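Local coordinates for protein cellulase (Xanthomonas axonopodis pv. citri, PDB 4W7W) that probably hydrolyses beta-1,4-glucosidic bonds of cellulose, as a glycosyl hydrolase family 5 cellulase with an (alpha/beta)8-barrel that binds cello-oligosaccharides, at residues A[166-169]-A[170-173]; A[249-252]-A[253-257]. All blocks are in the same frame, centred on the assembly; numbering follows the deposited sequence.

Both contacts are local, each joining consecutive turns of one helix, so neither closes a loop longer than a helical turn. From the N terminus, interaction 1 comes first, on helix 160-176, which links barrel strands 147-150 and 183-186. Strand 219-226 then leads to helix 243-258, where interaction 2 (249-252 with 253-257) lies before the chain returns through strand 262-268. The two follow in series, neither nesting nor crossing, with centres 23 Å apart and nearest atoms about 11 Å apart. Each belongs to a beta-alpha-beta crossover of the same parallel eight-stranded barrel; interaction 1 borders helix 127-141, and interaction 2 borders helix 273-288.

Interaction 1: residues A[166-169]-A[170-173]; sequences AAQG and TITA
Ala166 O accepts the backbone N of Thr170 at 3.1 Å. Thr170 is modelled in two conformers; in one of them, with OG1 beside its own backbone N (chi1 -62°), the hydroxyl can give the same Ala166 O a second bond, OG1 to O 3.0 Å, from the opposite face of the carbonyl plane. Such a bond would suit a threonine at this buried place. Next, Ala167 O receives Ile171 N at 2.9 Å in a nearly straight bond (N-H...O 171°). Ile171 CG1 lies 3.3 Å from this Ala167 O, and both side chains touch Val185 of strand 183-186; a small methyl beside a branched aliphatic chain suits this buried, barrel-facing side. Gln168 O takes Thr172 N at 2.9 Å, with Thr172 OG1 close by. On the partly exposed flank, the Gln168 chain bends at chi2 (65°), and its amide NE2, 3.2 Å from Thr172 OG1, donates to Lys213 O, tying the helix to the loop that follows helix 205-209. Gly169 takes part through its backbone alone, its O accepting Ala173 N at 3.0 Å. Regular i to i+4 bonding, with one side on a strand and another, through Thr170 on Leu130 and Trp134, on the preceding helix 127-141, is typical of an outer helix in a beta-alpha-beta unit of the (alpha/beta)8 barrel.

Interaction 2: residues A[249-252]-A[253-257]; sequences QGFT and SWLRE
Four consecutive i to i+4 bonds join 249-252 to 253-257, among them Leu255 N to Phe251 O at 2.9 Å (N-H...O 163°), in helix 243-258 of the (alpha/beta)8 barrel. This helix is the crossover between strands 219-226 and 262-268. On its buried side Leu255 CG lies over one face of the Phe251 ring, 4.3 Å from the centroid and offset toward the rim, a CH-pi contact. The methyls Leu255 CD1 and CD2 reach Phe251 CE2 (3.7 Å) and CZ (4.0 Å), and a branched leucine suits a place where CG and both methyls can lie against the ring. With CG anti to the backbone N (chi1 177°), the flat Phe251 ring can also meet Phe221 of strand 219-226 and, edge-to-face, Trp196; Trp254 packs on Trp196 likewise, its NE1 bonding Glu210. Trp254 comes near Phe251 obliquely, CE3 lying 4.4 Å from Phe251 CE1. Thr252 and Arg256 run side by side, CG2 of Thr252 being 4.1 Å from NH2 of Arg256. Thr252 can lie buried because OG1 bonds Leu248 O and Trp293 NE1; Arg256, on the exposed side, turns its guanidinium to Asn289 and Asp291. Polar residues one turn apart suit the outer side: Ser253 OG donates to the anti side of Glu257 OE2 at 2.7 Å, 21° out of the carboxylate plane.

Interaction 1: residues A[166-169]-A[170-173]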
# COMPACT_ATOMS: atom_id res chain seq x y z
N ALA A 166 -1.44 13.89 -11.59
CA ALA A 166 -1.38 14.12 -10.15
C ALA A 166 -0.19 13.40 -9.54
O ALA A 166 0.52 13.96 -8.69
CB ALA A 166 -2.67 13.67 -9.48
N ALA A 167 0.05 12.16 -9.97
CA ALA A 167 1.18 11.40 -9.48
C ALA A 167 2.50 12.06 -9.88
O ALA A 167 3.42 12.15 -9.06
CB ALA A 167 1.11 9.98 -10.01
N GLN A 168 2.60 12.54 -11.11
CA GLN A 168 3.81 13.23 -11.54
C GLN A 168 4.09 14.44 -10.66
O GLN A 168 5.23 14.68 -10.23
CB GLN A 168 3.70 13.67 -13.00
CG GLN A 168 4.97 14.37 -13.48
CD GLN A 168 6.16 13.43 -13.51
OE1 GLN A 168 6.23 12.56 -14.37
NE2 GLN A 168 7.07 13.59 -12.56
N GLY A 169 3.07 15.24 -10.41
CA GLY A 169 3.25 16.41 -9.58
C GLY A 169 3.74 16.04 -8.19
O GLY A 169 4.55 16.74 -7.59
N THR A 170 3.24 14.93 -7.67
CA THR A 170 3.63 14.48 -6.36
C THR A 170 5.08 13.97 -6.33
O THR A 170 5.84 14.30 -5.41
CB THR A 170 2.65 13.39 -5.93
OG1 THR A 170 1.34 13.95 -5.85
CG2 THR A 170 3.00 12.86 -4.56
N ILE A 171 5.46 13.17 -7.32
CA ILE A 171 6.84 12.70 -7.44
C ILE A 171 7.79 13.89 -7.51
O ILE A 171 8.79 13.96 -6.81
CB ILE A 171 6.99 11.80 -8.67
CG1 ILE A 171 6.24 10.48 -8.48
CG2 ILE A 171 8.45 11.56 -9.00
CD1 ILE A 171 5.97 9.77 -9.78
N THR A 172 7.45 14.86 -8.35
CA THR A 172 8.27 16.04 -8.51
C THR A 172 8.43 16.78 -7.19
O THR A 172 9.53 17.19 -6.82
CB THR A 172 7.69 16.93 -9.62
OG1 THR A 172 7.82 16.21 -10.85
CG2 THR A 172 8.38 18.29 -9.69
N ALA A 173 7.31 16.97 -6.49
CA ALA A 173 7.33 17.66 -5.20
C ALA A 173 8.25 16.95 -4.21
O ALA A 173 9.02 17.59 -3.47
CB ALA A 173 5.93 17.80 -4.64

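Interaction 2: residues A[249-252]-A[253-257]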
# COMPACT_ATOMS: atom_id res chain seq x y z
N GLN A 249 0.12 -11.52 -14.27
CA GLN A 249 0.99 -11.68 -15.43
C GLN A 249 1.09 -10.43 -16.30
O GLN A 249 2.18 -10.08 -16.73
CB GLN A 249 0.56 -12.88 -16.30
CG GLN A 249 0.85 -14.19 -15.65
CD GLN A 249 0.72 -15.35 -16.60
OE1 GLN A 249 0.83 -15.19 -17.83
NE2 GLN A 249 0.52 -16.52 -16.06
N GLY A 250 -0.04 -9.81 -16.63
CA GLY A 250 -0.01 -8.65 -17.53
C GLY A 250 0.76 -7.46 -16.96
O GLY A 250 1.55 -6.83 -17.66
N PHE A 251 0.54 -7.21 -15.67
CA PHE A 251 1.26 -6.18 -14.95
C PHE A 251 2.74 -6.50 -14.88
O PHE A 251 3.58 -5.62 -15.11
CB PHE A 251 0.63 -6.02 -13.56
CG PHE A 251 1.33 -5.03 -12.67
CD1 PHE A 251 1.25 -3.67 -12.91
CD2 PHE A 251 2.07 -5.46 -11.58
CE1 PHE A 251 1.88 -2.77 -12.06
CE2 PHE A 251 2.70 -4.57 -10.74
CZ PHE A 251 2.59 -3.22 -10.98
N THR A 252 3.07 -7.76 -14.57
CA THR A 252 4.47 -8.17 -14.51
C THR A 252 5.16 -7.93 -15.85
O THR A 252 6.28 -7.41 -15.91
CB THR A 252 4.55 -9.65 -14.11
OG1 THR A 252 3.97 -9.82 -12.81
CG2 THR A 252 5.96 -10.17 -14.09
N SER A 253 4.47 -8.27 -16.95
CA SER A 253 5.06 -8.04 -18.26
C SER A 253 5.27 -6.55 -18.52
O SER A 253 6.28 -6.14 -19.07
CB SER A 253 4.19 -8.65 -19.37
OG SER A 253 4.90 -8.67 -20.60
N TRP A 254 4.28 -5.73 -18.14
CA TRP A 254 4.39 -4.29 -18.32
C TRP A 254 5.61 -3.74 -17.58
O TRP A 254 6.34 -2.91 -18.11
CB TRP A 254 3.11 -3.61 -17.85
CG TRP A 254 3.13 -2.14 -18.00
CD1 TRP A 254 2.83 -1.43 -19.13
CD2 TRP A 254 3.49 -1.17 -17.00
NE1 TRP A 254 2.98 -0.09 -18.89
CE2 TRP A 254 3.37 0.10 -17.59
CE3 TRP A 254 3.91 -1.25 -15.67
CZ2 TRP A 254 3.64 1.28 -16.90
CZ3 TRP A 254 4.16 -0.07 -14.98
CH2 TRP A 254 4.02 1.17 -15.59
N LEU A 255 5.83 -4.21 -16.35
CA LEU A 255 7.02 -3.79 -15.62
C LEU A 255 8.28 -4.13 -16.41
O LEU A 255 9.17 -3.29 -16.59
CB LEU A 255 7.10 -4.48 -14.26
CG LEU A 255 5.99 -4.17 -13.27
CD1 LEU A 255 6.10 -5.13 -12.09
CD2 LEU A 255 6.06 -2.72 -12.81
N ARG A 256 8.35 -5.36 -16.90
CA ARG A 256 9.53 -5.81 -17.61
C ARG A 256 9.73 -5.02 -18.91
O ARG A 256 10.86 -4.61 -19.22
CB ARG A 256 9.43 -7.31 -17.86
CG ARG A 256 10.76 -7.98 -18.09
CD ARG A 256 10.59 -9.49 -18.11
NE ARG A 256 10.54 -10.04 -16.76
CZ ARG A 256 9.69 -10.95 -16.33
NH1 ARG A 256 8.78 -11.49 -17.14
NH2 ARG A 256 9.78 -11.36 -15.08
N GLU A 257 8.64 -4.79 -19.64
CA GLU A 257 8.68 -4.03 -20.90
C GLU A 257 9.23 -2.63 -20.71
O GLU A 257 9.91 -2.11 -21.58
CB GLU A 257 7.27 -3.92 -21.50
CG GLU A 257 6.67 -5.23 -21.95
CD GLU A 257 5.16 -5.22 -21.97
OE1 GLU A 257 4.57 -4.12 -22.08
OE2 GLU A 257 4.55 -6.33 -21.82